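Local coordinates for protein amidohydrolase (Brucella melitensis biovar Abortus, PDB 4F0L) that is probably a metal-dependent deaminase of the amidohydrolase family that binds an iron(III) ion, at residues S256-P260 and V261-L265; Q268-T271 and A272-L276. All coordinates share one frame; numbering follows the deposited sequence.

Contact 1 of 2, residues S256-P260 and V261-L265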
loop_
_atom_site.group_PDB
_atom_site.type_symbol
_atom_site.label_atom_id
_atom_site.label_comp_id
_atom_site.label_asym_id
_atom_site.label_seq_id
_atom_site.Cartn_x
_atom_site.Cartn_y
_atom_site.Cartn_z
ATOM N N SER B 256 -3.389 -13.349 -35.112
ATOM C CA SER B 256 -4.708 -13.967 -35.311
ATOM C C SER B 256 -5.812 -13.036 -35.803
ATOM O O SER B 256 -6.876 -13.522 -36.209
ATOM C CB SER B 256 -5.202 -14.559 -33.997
ATOM O OG SER B 256 -5.481 -13.522 -33.063
ATOM N N GLY B 257 -5.577 -11.719 -35.748
ATOM C CA GLY B 257 -6.619 -10.733 -36.015
ATOM C C GLY B 257 -7.513 -10.506 -34.804
ATOM O O GLY B 257 -8.476 -9.761 -34.872
ATOM N N LYS B 258 -7.195 -11.150 -33.684
ATOM C CA LYS B 258 -8.033 -11.103 -32.481
ATOM C C LYS B 258 -7.191 -10.742 -31.248
ATOM O O LYS B 258 -5.986 -10.999 -31.190
ATOM C CB LYS B 258 -8.703 -12.455 -32.220
ATOM C CG LYS B 258 -9.812 -12.832 -33.188
ATOM C CD LYS B 258 -10.253 -14.278 -32.963
ATOM C CE LYS B 258 -11.160 -14.813 -34.066
ATOM N NZ LYS B 258 -12.547 -15.101 -33.604
ATOM N N ARG B 259 -7.855 -10.150 -30.265
ATOM C CA ARG B 259 -7.221 -9.862 -28.980
ATOM C C ARG B 259 -7.159 -11.155 -28.166
ATOM O O ARG B 259 -7.796 -12.153 -28.512
ATOM C CB ARG B 259 -8.014 -8.780 -28.237
ATOM C CG ARG B 259 -8.196 -7.452 -28.974
ATOM C CD ARG B 259 -9.264 -6.593 -28.261
ATOM N NE ARG B 259 -8.832 -6.283 -26.887
ATOM C CZ ARG B 259 -8.057 -5.251 -26.559
ATOM N NH1 ARG B 259 -7.665 -4.369 -27.487
ATOM N NH2 ARG B 259 -7.669 -5.098 -25.312
ATOM N N PRO B 260 -6.361 -11.173 -27.084
ATOM C CA PRO B 260 -6.166 -12.444 -26.378
ATOM C C PRO B 260 -7.438 -13.037 -25.747
ATOM O O PRO B 260 -7.742 -14.204 -25.982
ATOM C CB PRO B 260 -5.090 -12.101 -25.321
ATOM C CG PRO B 260 -4.325 -10.989 -25.991
ATOM C CD PRO B 260 -5.365 -10.166 -26.704
ATOM N N VAL B 261 -8.185 -12.270 -24.952
ATOM C CA VAL B 261 -9.319 -12.877 -24.242
ATOM C C VAL B 261 -10.340 -13.306 -25.306
ATOM O O VAL B 261 -10.857 -14.401 -25.278
ATOM C CB VAL B 261 -9.951 -11.931 -23.191
ATOM C CG1 VAL B 261 -11.262 -12.524 -22.672
ATOM C CG2 VAL B 261 -8.947 -11.637 -22.060
ATOM N N GLU B 262 -10.587 -12.440 -26.267
ATOM C CA GLU B 262 -11.472 -12.750 -27.373
ATOM C C GLU B 262 -11.067 -14.061 -28.066
ATOM O O GLU B 262 -11.892 -14.935 -28.331
ATOM C CB GLU B 262 -11.411 -11.563 -28.358
ATOM C CG GLU B 262 -12.224 -11.723 -29.613
ATOM C CD GLU B 262 -11.932 -10.683 -30.662
ATOM O OE1 GLU B 262 -10.910 -9.957 -30.596
ATOM O OE2 GLU B 262 -12.757 -10.611 -31.580
ATOM N N TRP B 263 -9.783 -14.205 -28.337
ATOM C CA TRP B 263 -9.312 -15.396 -29.010
ATOM C C TRP B 263 -9.591 -16.613 -28.169
ATOM O O TRP B 263 -10.147 -17.620 -28.652
ATOM C CB TRP B 263 -7.843 -15.250 -29.305
ATOM C CG TRP B 263 -7.361 -16.378 -30.135
ATOM C CD1 TRP B 263 -7.188 -16.408 -31.515
ATOM C CD2 TRP B 263 -7.022 -17.716 -29.671
ATOM N NE1 TRP B 263 -6.764 -17.647 -31.914
ATOM C CE2 TRP B 263 -6.654 -18.475 -30.859
ATOM C CE3 TRP B 263 -6.991 -18.339 -28.437
ATOM C CZ2 TRP B 263 -6.265 -19.790 -30.788
ATOM C CZ3 TRP B 263 -6.607 -19.673 -28.382
ATOM C CH2 TRP B 263 -6.258 -20.380 -29.532
ATOM N N LEU B 264 -9.265 -16.515 -26.875
ATOM C CA LEU B 264 -9.509 -17.601 -25.963
ATOM C C LEU B 264 -11.014 -17.968 -25.893
ATOM O O LEU B 264 -11.379 -19.144 -25.943
ATOM C CB LEU B 264 -8.948 -17.255 -24.574
ATOM C CG LEU B 264 -8.886 -18.403 -23.567
ATOM C CD1 LEU B 264 -7.945 -19.486 -24.075
ATOM C CD2 LEU B 264 -8.424 -17.889 -22.193
ATOM N N LEU B 265 -11.885 -16.971 -25.767
ATOM C CA LEU B 265 -13.328 -17.246 -25.658
ATOM C C LEU B 265 -13.874 -17.898 -26.942
ATOM O O LEU B 265 -14.791 -18.709 -26.883
ATOM C CB LEU B 265 -14.107 -15.974 -25.345
ATOM C CG LEU B 265 -13.790 -15.326 -23.990
ATOM C CD1 LEU B 265 -14.618 -14.066 -23.804
ATOM C CD2 LEU B 265 -14.036 -16.344 -22.878
#

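Contact 2 of 2, residues Q268-T271 and A272-L276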
loop_
_atom_site.group_PDB
_atom_site.type_symbol
_atom_site.label_atom_id
_atom_site.label_comp_id
_atom_site.label_asym_id
_atom_site.label_seq_id
_atom_site.Cartn_x
_atom_site.Cartn_y
_atom_site.Cartn_z
ATOM N N GLN B 268 -11.981 -21.840 -27.019
ATOM C CA GLN B 268 -12.145 -22.780 -25.921
ATOM C C GLN B 268 -13.527 -22.568 -25.327
ATOM O O GLN B 268 -14.096 -21.477 -25.401
ATOM C CB GLN B 268 -11.061 -22.561 -24.865
ATOM C CG GLN B 268 -9.662 -22.952 -25.307
ATOM C CD GLN B 268 -9.495 -24.460 -25.471
ATOM O OE1 GLN B 268 -10.100 -25.255 -24.744
ATOM N NE2 GLN B 268 -8.683 -24.862 -26.443
ATOM N N ASP B 269 -14.071 -23.632 -24.752
ATOM C CA ASP B 269 -15.323 -23.559 -23.994
ATOM C C ASP B 269 -15.058 -22.969 -22.596
ATOM O O ASP B 269 -14.927 -23.715 -21.615
ATOM C CB ASP B 269 -15.911 -24.976 -23.880
ATOM C CG ASP B 269 -17.310 -24.988 -23.293
ATOM O OD1 ASP B 269 -17.998 -23.941 -23.337
ATOM O OD2 ASP B 269 -17.722 -26.056 -22.787
ATOM N N VAL B 270 -14.957 -21.647 -22.499
ATOM C CA VAL B 270 -14.536 -20.996 -21.238
ATOM C C VAL B 270 -15.716 -20.970 -20.276
ATOM O O VAL B 270 -16.802 -20.590 -20.657
ATOM C CB VAL B 270 -13.983 -19.579 -21.489
ATOM C CG1 VAL B 270 -13.588 -18.868 -20.184
ATOM C CG2 VAL B 270 -12.770 -19.649 -22.414
ATOM N N THR B 271 -15.507 -21.421 -19.045
ATOM C CA THR B 271 -16.550 -21.441 -17.996
ATOM C C THR B 271 -15.915 -21.018 -16.647
ATOM O O THR B 271 -14.785 -20.588 -16.627
ATOM C CB THR B 271 -17.154 -22.845 -17.838
ATOM O OG1 THR B 271 -16.122 -23.723 -17.400
ATOM C CG2 THR B 271 -17.737 -23.385 -19.119
ATOM N N ALA B 272 -16.652 -21.167 -15.543
ATOM C CA ALA B 272 -16.157 -20.943 -14.188
ATOM C C ALA B 272 -15.003 -21.886 -13.813
ATOM O O ALA B 272 -14.350 -21.705 -12.786
ATOM C CB ALA B 272 -17.315 -21.063 -13.174
ATOM N N ARG B 273 -14.753 -22.893 -14.650
ATOM C CA ARG B 273 -13.597 -23.778 -14.487
ATOM C C ARG B 273 -12.294 -22.988 -14.734
ATOM O O ARG B 273 -11.218 -23.380 -14.267
ATOM C CB ARG B 273 -13.751 -24.941 -15.483
ATOM C CG ARG B 273 -12.676 -25.986 -15.496
ATOM C CD ARG B 273 -12.786 -26.863 -16.754
ATOM N NE ARG B 273 -11.633 -27.752 -16.766
ATOM C CZ ARG B 273 -10.991 -28.188 -17.833
ATOM N NH1 ARG B 273 -11.388 -27.871 -19.047
ATOM N NH2 ARG B 273 -9.919 -28.958 -17.657
ATOM N N TRP B 274 -12.415 -21.907 -15.511
ATOM C CA TRP B 274 -11.277 -21.131 -15.961
ATOM C C TRP B 274 -11.064 -19.934 -15.091
ATOM O O TRP B 274 -12.042 -19.303 -14.656
ATOM C CB TRP B 274 -11.467 -20.663 -17.394
ATOM C CG TRP B 274 -11.406 -21.774 -18.423
ATOM C CD1 TRP B 274 -12.294 -22.847 -18.611
ATOM C CD2 TRP B 274 -10.386 -21.955 -19.447
ATOM N NE1 TRP B 274 -11.884 -23.645 -19.652
ATOM C CE2 TRP B 274 -10.764 -23.167 -20.204
ATOM C CE3 TRP B 274 -9.240 -21.262 -19.810
ATOM C CZ2 TRP B 274 -9.996 -23.645 -21.258
ATOM C CZ3 TRP B 274 -8.466 -21.758 -20.876
ATOM C CH2 TRP B 274 -8.846 -22.911 -21.590
ATOM N N CYS B 275 -9.780 -19.639 -14.841
ATOM C CA CYS B 275 -9.357 -18.409 -14.201
ATOM C C CYS B 275 -8.334 -17.709 -15.120
ATOM O O CYS B 275 -7.286 -18.279 -15.458
ATOM C CB CYS B 275 -8.744 -18.663 -12.831
ATOM S SG CYS B 275 -8.254 -17.134 -11.979
ATOM N N LEU B 276 -8.686 -16.512 -15.576
ATOM C CA LEU B 276 -7.824 -15.808 -16.521
ATOM C C LEU B 276 -7.077 -14.823 -15.697
ATOM O O LEU B 276 -7.669 -13.919 -15.119
ATOM C CB LEU B 276 -8.634 -15.094 -17.605
ATOM C CG LEU B 276 -9.674 -15.899 -18.376
ATOM C CD1 LEU B 276 -10.191 -15.101 -19.589
ATOM C CD2 LEU B 276 -9.142 -17.269 -18.761
HETATM O O HOH W 1 -14.492 -25.148 -19.126
#

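Contact 1 of 2, residues S256-P260 and V261-L265
At the start of helix 260-267, Arg259, in the N-cap position, meets Glu262 three residues on. The backbone N of Arg259 donates to Glu262 OE1 over 3.1 Å, a fairly straight bond that reaches the carboxylate on its anti side, 30° out of its plane. With CG anti to the backbone N (chi1 177°) and the chain extended beyond it, Glu262 reaches back along the helix to Arg259 N. The same carboxylate lies across the side chain of Lys258, with Lys258 CG 3.9 Å from Glu262 CD; the ammonium group itself pairs with Asp266. Arg259 sends its guanidinium away to Glu286. The first helical bonds follow: Trp263 N to Arg259 O at 2.9 Å and Leu264 N to Pro260 O at 2.9 Å. Trp263 CD1 meets Ser256 CB, at the end of helix 246-256, at 3.7 Å and Lys258 CD of the loop at 4.0 Å. Ser256 OG, also bonded to Cys252 O, accepts from Lys258 N at 3.0 Å, closing an ST turn. Gly257, just past helix 246-256, takes a positive phi. This is a short connection between two successive helices, with proline in the second's first turn and the N-cap N-H held by Glu262.

Contact 2 of 2, residues Q268-T271 and A272-L276
Trp274 and Thr271 bury the most surface here, and Val270 supplies the face against which the indole lies. The backbone of Val270 passes over the ring: its CA sits 4.1 Å from the centroid of the five-membered ring, 18° off the normal, a CH-pi contact displaced toward the rim. Val270 CG1 packs beside the root of the same side chain, 3.9 Å from Trp274 CB. At the far end of the indole, Gln268 comes up obliquely to the six-membered ring, its CG 3.8 Å from Trp274 CH2. A bend at chi2 curls the Gln268 chain so that its amide stands 36° from the ring plane, while NE2 goes on to bond Asp227.

Thr271 grips the chain as it reverses. Its carbonyl O receives Trp274 N at 2.9 Å, from well above the carbonyl plane, and this bond closes a type I beta turn from Thr271 to Trp274. Its hydroxyl, placed between the backbone N and the carbonyl carbon (chi1 63°), accepts from Arg273 N at 3.2 Å, so backbone and side chain of one residue hold two successive amides. The hydroxyl also meets a water at 2.8 Å from OG1. That water donates to Asp269 O and lies in the indole plane at the edge, where it takes a weak bond from Trp274 NE1, 3.1 Å away; it thus joins the inverse gamma turn centred on Asp269 to the ring. The extended Arg273 carries its guanidinium away to the carbonyl oxygens of Thr230, Leu233 and Ala236. Strand 274-276 then runs parallel between strands 238-242 and 296-299, making the whole a helix-to-strand connection of the amidohydrolase TIM barrel.

Contact 1 begins helix 260-267, and contact 2 takes the chain from the end of that helix into strand 274-276; their centres are 14 Å apart. The inner side of the helix joins them: Leu264 CD2 packs 3.6 Å from Leu276 CD2, and Leu264 CD1 lies 4.0 Å from Trp274 CZ3. Leu265 CD2 also meets Val270 CB at 3.5 Å. Both contacts adjoin strand 238-242, which bears the iron ligand His241; His65, His67 and Asp329 complete the site. The side chains of Pro260 and Trp274 lie about 9 and 11 Å from that of His241.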